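Local coordinates for protein hookworm platelet inhibitor 1 (Ancylostoma caninum, PDB 4TPV) that inhibits platelet aggregation and adhesion, and may do so by binding the integrins glycoprotein IIb/IIIa and alpha-2/beta-1, at residues E17-L22 against V133-G138; R27-R32 against S87-I92. One frame throughout, in Å; residues are numbered along the deposited sequence.

Contact 1: E17-L22 against V133-G138; sequences EMFTEL and VVCQYG
The aromatic ring of Phe19 reaches from helix 13-34 to strand 130-138 and rests against Val133 and Cys135, a helix-on-sheet contact in the alpha-beta-alpha sandwich of the CAP fold. The two backbones stay well separated, 9.2 Å between Phe19 CA and Cys135 CA, and a large, flat, apolar side chain suits a gap of that size. Val133 and Cys135 are alternate residues of an extended strand and therefore present their side chains on the same face of the sheet, while Val134 between them points to the other side, where it meets Ala56 of helix 46-56.

The far end of the ring takes the valine: Phe19 CZ lies 3.8 Å from Val133 CG1. This methyl stands anti to the backbone N (chi1 178°), and a beta-branched residue both favours the strand conformation and offers such a compact methyl to an aromatic surface. The cysteine makes a sulfur-aromatic contact, with Cys135 SG 4.5 Å from the centroid of the Phe19 ring and 34° off its normal, an oblique approach. Its sulfur is also tied by a disulfide to Cys122 of the adjacent strand 119-127, so the helix packs on a covalently braced part of the sheet. All three residues are buried, and Leu11 and Ile80 add further apolar surface around them. One turn along the helix, His23 links the same two elements by a hydrogen bond to Tyr137 OH. Within the ring contact itself, Cys135 SG is equidistant from two neighbouring ring carbons, 4.1 Å from both Phe19 CD1 and Phe19 CE1.

Contact 2: R27-R32 against S87-I92; sequences RAAFAR and SWWSEI
Phe30 sets the edge of its ring against the terminal methyl of Ile92, with Phe30 CD2 4.2 Å from Ile92 CD1. That methyl lies near the plane of the phenyl ring and is equally far, 4.2 Å, from Phe30 CE2, so it nestles against the CD2-CE2 side. Ile92 gets there by full extension: CG1 is anti to the backbone N (chi1 -162°) and CD1 continues the zigzag (chi2 177°). The same CD1 lies over one face of the Trp89 indole, 3.5 Å above its plane and displaced toward the rim. Isoleucine suits this place because one slim, unbranched arm can reach into the corner between the edge of one aromatic ring and the face of another.

On the indole's far rim, Trp89 CH2 comes within 4.4 Å of Ala29 CB, a looser touch. Alanine's small side chain lets the broad tryptophan come close to helix 13-34, and Tyr26, a turn earlier on that helix, stacks on the same indole. The contact thus joins the second half of helix 13-34 to the end of helix 80-89 and the 3-10 turn that follows it. Helix 107-113 completes the surroundings, with Val113 touching Phe30 and Ile109 touching Trp89. Every contact between the two segments is between apolar side chains, which implies that dispersion and the hydrophobic effect hold them together, with shape rather than directional bonding setting the fit.

Overall arrangement
From the N terminus, helix 13-34 supplies the first partner of both contacts, its earlier turns to contact 1 and its later ones to contact 2. The chain then passes through strand 68-73 and helix 80-89, where 87-92 returns to 27-32 and closes the shorter loop. Only after helix 107-113 and strand 119-127 does 133-138 come back to 17-22, so contact 2 is nested inside the loop closed by contact 1. One long helix is thereby tied to both the central sheet and helix 80-89. The contact centres are about 13 Å apart, and Trp88 bridges them, packing against Cys135 and Tyr137 of strand 130-138.

Contact 1: E17-L22 against V133-G138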
loop_
_atom_site.group_PDB
_atom_site.type_symbol
_atom_site.label_atom_id
_atom_site.label_comp_id
_atom_site.label_asym_id
_atom_site.label_seq_id
_atom_site.Cartn_x
_atom_site.Cartn_y
_atom_site.Cartn_z
ATOM N N GLU A 17 -0.805 -4.859 -11.488
ATOM C CA GLU A 17 0.515 -5.406 -11.225
ATOM C C GLU A 17 1.529 -4.292 -10.940
ATOM O O GLU A 17 2.339 -4.415 -10.022
ATOM C CB GLU A 17 0.973 -6.273 -12.410
ATOM C CG GLU A 17 2.165 -7.150 -12.103
ATOM C CD GLU A 17 2.484 -8.102 -13.247
ATOM O OE1 GLU A 17 2.332 -7.697 -14.422
ATOM O OE2 GLU A 17 2.869 -9.259 -12.972
ATOM N N MET A 18 1.465 -3.196 -11.689
ATOM C CA MET A 18 2.372 -2.080 -11.469
ATOM C C MET A 18 2.162 -1.538 -10.060
ATOM O O MET A 18 3.113 -1.331 -9.340
ATOM C CB MET A 18 2.178 -0.979 -12.511
ATOM C CG MET A 18 2.676 -1.364 -13.903
ATOM S SD MET A 18 2.104 -0.153 -15.110
ATOM C CE MET A 18 2.602 -0.941 -16.654
ATOM N N PHE A 19 0.914 -1.367 -9.644
ATOM C CA PHE A 19 0.659 -0.874 -8.291
ATOM C C PHE A 19 1.243 -1.809 -7.234
ATOM O O PHE A 19 1.871 -1.364 -6.271
ATOM C CB PHE A 19 -0.844 -0.714 -8.052
ATOM C CG PHE A 19 -1.402 0.621 -8.469
ATOM C CD1 PHE A 19 -1.077 1.773 -7.779
ATOM C CD2 PHE A 19 -2.306 0.708 -9.509
ATOM C CE1 PHE A 19 -1.625 3.001 -8.150
ATOM C CE2 PHE A 19 -2.853 1.926 -9.878
ATOM C CZ PHE A 19 -2.509 3.080 -9.189
ATOM N N THR A 20 1.018 -3.105 -7.404
ATOM C CA THR A 20 1.438 -4.080 -6.403
ATOM C C THR A 20 2.963 -4.152 -6.309
ATOM O O THR A 20 3.525 -4.128 -5.219
ATOM C CB THR A 20 0.881 -5.462 -6.726
ATOM O OG1 THR A 20 -0.540 -5.355 -6.925
ATOM C CG2 THR A 20 1.189 -6.450 -5.586
ATOM N N GLU A 21 3.625 -4.239 -7.459
ATOM C CA GLU A 21 5.085 -4.307 -7.463
ATOM C C GLU A 21 5.726 -3.056 -6.879
ATOM O O GLU A 21 6.734 -3.137 -6.144
ATOM C CB GLU A 21 5.609 -4.533 -8.883
ATOM C CG GLU A 21 7.107 -4.888 -8.946
ATOM C CD GLU A 21 8.043 -3.696 -8.792
ATOM O OE1 GLU A 21 7.678 -2.570 -9.198
ATOM O OE2 GLU A 21 9.156 -3.893 -8.251
ATOM N N LEU A 22 5.176 -1.892 -7.220
ATOM C CA LEU A 22 5.705 -0.630 -6.709
ATOM C C LEU A 22 5.637 -0.598 -5.181
ATOM O O LEU A 22 6.629 -0.308 -4.505
ATOM C CB LEU A 22 4.934 0.543 -7.303
ATOM C CG LEU A 22 5.623 1.899 -7.213
ATOM C CD1 LEU A 22 6.910 1.861 -8.056
ATOM C CD2 LEU A 22 4.663 2.963 -7.729
ATOM N N VAL A 133 -6.597 9.022 -7.799
ATOM C CA VAL A 133 -6.143 7.671 -7.595
ATOM C C VAL A 133 -6.380 7.356 -6.132
ATOM O O VAL A 133 -5.987 8.144 -5.260
ATOM C CB VAL A 133 -4.654 7.511 -7.920
ATOM C CG1 VAL A 133 -4.216 6.077 -7.642
ATOM C CG2 VAL A 133 -4.383 7.907 -9.364
ATOM N N VAL A 134 -7.030 6.229 -5.852
ATOM C CA VAL A 134 -7.300 5.807 -4.468
ATOM C C VAL A 134 -6.847 4.376 -4.290
ATOM O O VAL A 134 -7.170 3.516 -5.114
ATOM C CB VAL A 134 -8.811 5.904 -4.120
ATOM C CG1 VAL A 134 -9.090 5.259 -2.780
ATOM C CG2 VAL A 134 -9.289 7.352 -4.171
ATOM N N CYS A 135 -6.097 4.117 -3.227
ATOM C CA CYS A 135 -5.772 2.754 -2.860
ATOM C C CYS A 135 -6.284 2.480 -1.453
ATOM O O CYS A 135 -6.215 3.337 -0.572
ATOM C CB CYS A 135 -4.268 2.497 -2.936
ATOM S SG CYS A 135 -3.552 2.458 -4.609
ATOM N N GLN A 136 -6.820 1.281 -1.278
ATOM C CA GLN A 136 -7.326 0.810 -0.006
ATOM C C GLN A 136 -6.449 -0.345 0.445
ATOM O O GLN A 136 -6.026 -1.183 -0.369
ATOM C CB GLN A 136 -8.802 0.371 -0.134
ATOM C CG GLN A 136 -9.755 1.524 -0.418
ATOM C CD GLN A 136 -10.324 2.129 0.843
ATOM O OE1 GLN A 136 -10.023 1.683 1.954
ATOM N NE2 GLN A 136 -11.158 3.160 0.684
ATOM N N TYR A 137 -6.151 -0.378 1.740
ATOM C CA TYR A 137 -5.247 -1.374 2.289
ATOM C C TYR A 137 -5.918 -2.237 3.347
ATOM O O TYR A 137 -6.970 -1.880 3.912
ATOM C CB TYR A 137 -4.011 -0.677 2.877
ATOM C CG TYR A 137 -3.308 0.202 1.864
ATOM C CD1 TYR A 137 -2.382 -0.328 0.979
ATOM C CD2 TYR A 137 -3.621 1.559 1.752
ATOM C CE1 TYR A 137 -1.746 0.487 0.013
ATOM C CE2 TYR A 137 -2.996 2.369 0.800
ATOM C CZ TYR A 137 -2.047 1.829 -0.055
ATOM O OH TYR A 137 -1.427 2.642 -0.986
ATOM N N GLY A 138 -5.306 -3.386 3.621
ATOM C CA GLY A 138 -5.794 -4.270 4.671
ATOM C C GLY A 138 -4.702 -5.181 5.205
ATOM O O GLY A 138 -3.653 -5.330 4.583
#

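Contact 2: R27-R32 against S87-I92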
loop_
_atom_site.group_PDB
_atom_site.type_symbol
_atom_site.label_atom_id
_atom_site.label_comp_id
_atom_site.label_asym_id
_atom_site.label_seq_id
_atom_site.Cartn_x
_atom_site.Cartn_y
_atom_site.Cartn_z
ATOM N N ARG A 27 8.214 -1.313 0.143
ATOM C CA ARG A 27 8.252 -1.996 1.441
ATOM C C ARG A 27 9.578 -2.758 1.660
ATOM O O ARG A 27 10.099 -2.811 2.773
ATOM C CB ARG A 27 7.023 -2.928 1.569
ATOM C CG ARG A 27 5.714 -2.149 1.662
ATOM C CD ARG A 27 4.473 -3.044 1.493
ATOM N NE ARG A 27 4.340 -4.000 2.592
ATOM C CZ ARG A 27 3.800 -3.707 3.779
ATOM N NH1 ARG A 27 3.350 -2.477 4.013
ATOM N NH2 ARG A 27 3.743 -4.626 4.741
ATOM N N ALA A 28 10.140 -3.330 0.593
ATOM C CA ALA A 28 11.447 -3.981 0.677
ATOM C C ALA A 28 12.564 -2.960 0.950
ATOM O O ALA A 28 13.455 -3.209 1.757
ATOM C CB ALA A 28 11.729 -4.747 -0.612
ATOM N N ALA A 29 12.517 -1.828 0.254
ATOM C CA ALA A 29 13.500 -0.770 0.487
ATOM C C ALA A 29 13.377 -0.303 1.918
ATOM O O ALA A 29 14.371 -0.135 2.625
ATOM C CB ALA A 29 13.290 0.389 -0.479
ATOM N N PHE A 30 12.139 -0.092 2.352
ATOM C CA PHE A 30 11.917 0.379 3.707
ATOM C C PHE A 30 12.393 -0.647 4.732
ATOM O O PHE A 30 13.055 -0.291 5.717
ATOM C CB PHE A 30 10.439 0.701 3.926
ATOM C CG PHE A 30 10.204 1.575 5.115
ATOM C CD1 PHE A 30 10.029 1.027 6.367
ATOM C CD2 PHE A 30 10.159 2.945 4.968
ATOM C CE1 PHE A 30 9.802 1.844 7.464
ATOM C CE2 PHE A 30 9.930 3.765 6.050
ATOM C CZ PHE A 30 9.764 3.219 7.299
ATOM N N ALA A 31 12.105 -1.926 4.506
ATOM C CA ALA A 31 12.475 -2.965 5.471
ATOM C C ALA A 31 13.989 -3.087 5.640
ATOM O O ALA A 31 14.482 -3.304 6.751
ATOM C CB ALA A 31 11.883 -4.337 5.050
ATOM N N ARG A 32 14.714 -2.976 4.535
ATOM C CA ARG A 32 16.165 -3.087 4.592
ATOM C C ARG A 32 16.787 -1.851 5.224
ATOM O O ARG A 32 17.737 -1.971 5.998
ATOM C CB ARG A 32 16.750 -3.330 3.197
ATOM C CG ARG A 32 18.284 -3.506 3.202
ATOM C CD ARG A 32 18.701 -4.882 3.782
ATOM N NE ARG A 32 18.510 -5.984 2.847
ATOM C CZ ARG A 32 18.546 -7.271 3.183
ATOM N NH1 ARG A 32 18.770 -7.626 4.441
ATOM N NH2 ARG A 32 18.352 -8.209 2.259
ATOM N N SER A 87 4.218 10.370 -5.182
ATOM C CA SER A 87 3.647 11.369 -4.295
ATOM C C SER A 87 3.538 10.809 -2.881
ATOM O O SER A 87 3.915 11.477 -1.926
ATOM C CB SER A 87 2.270 11.828 -4.786
ATOM O OG SER A 87 1.832 12.945 -4.030
ATOM N N TRP A 88 3.038 9.585 -2.751
ATOM C CA TRP A 88 2.886 8.972 -1.437
ATOM C C TRP A 88 4.250 8.644 -0.811
ATOM O O TRP A 88 4.482 8.901 0.372
ATOM C CB TRP A 88 2.005 7.722 -1.543
ATOM C CG TRP A 88 0.618 8.044 -2.031
ATOM C CD1 TRP A 88 0.014 9.251 -2.003
ATOM C CD2 TRP A 88 -0.321 7.140 -2.639
ATOM N NE1 TRP A 88 -1.254 9.174 -2.543
ATOM C CE2 TRP A 88 -1.475 7.882 -2.948
ATOM C CE3 TRP A 88 -0.285 5.785 -2.966
ATOM C CZ2 TRP A 88 -2.603 7.308 -3.536
ATOM C CZ3 TRP A 88 -1.397 5.214 -3.553
ATOM C CH2 TRP A 88 -2.541 5.973 -3.836
ATOM N N TRP A 89 5.160 8.071 -1.594
ATOM C CA TRP A 89 6.490 7.745 -1.057
ATOM C C TRP A 89 7.241 8.972 -0.535
ATOM O O TRP A 89 7.949 8.893 0.477
ATOM C CB TRP A 89 7.338 7.039 -2.129
ATOM C CG TRP A 89 8.777 6.856 -1.698
ATOM C CD1 TRP A 89 9.819 7.697 -1.952
ATOM C CD2 TRP A 89 9.314 5.777 -0.924
ATOM N NE1 TRP A 89 10.976 7.198 -1.403
ATOM C CE2 TRP A 89 10.693 6.023 -0.761
ATOM C CE3 TRP A 89 8.766 4.621 -0.362
ATOM C CZ2 TRP A 89 11.531 5.152 -0.059
ATOM C CZ3 TRP A 89 9.588 3.763 0.332
ATOM C CH2 TRP A 89 10.960 4.033 0.482
ATOM N N SER A 90 7.066 10.110 -1.207
ATOM C CA SER A 90 7.781 11.333 -0.823
ATOM C C SER A 90 7.499 11.782 0.617
ATOM O O SER A 90 8.260 12.571 1.186
ATOM C CB SER A 90 7.445 12.464 -1.794
ATOM O OG SER A 90 8.016 12.218 -3.070
ATOM N N GLU A 91 6.436 11.269 1.224
ATOM C CA GLU A 91 6.121 11.621 2.601
ATOM C C GLU A 91 7.126 11.033 3.573
ATOM O O GLU A 91 7.138 11.382 4.756
ATOM C CB GLU A 91 4.707 11.153 2.965
ATOM C CG GLU A 91 3.632 11.892 2.206
ATOM C CD GLU A 91 2.242 11.497 2.650
ATOM O OE1 GLU A 91 2.127 10.470 3.356
ATOM O OE2 GLU A 91 1.285 12.238 2.325
ATOM N N ILE A 92 7.947 10.112 3.078
ATOM C CA ILE A 92 8.955 9.484 3.923
ATOM C C ILE A 92 9.820 10.532 4.634
ATOM O O ILE A 92 10.266 10.308 5.759
ATOM C CB ILE A 92 9.832 8.507 3.091
ATOM C CG1 ILE A 92 10.576 7.547 4.010
ATOM C CG2 ILE A 92 10.755 9.264 2.113
ATOM C CD1 ILE A 92 11.416 6.512 3.243
#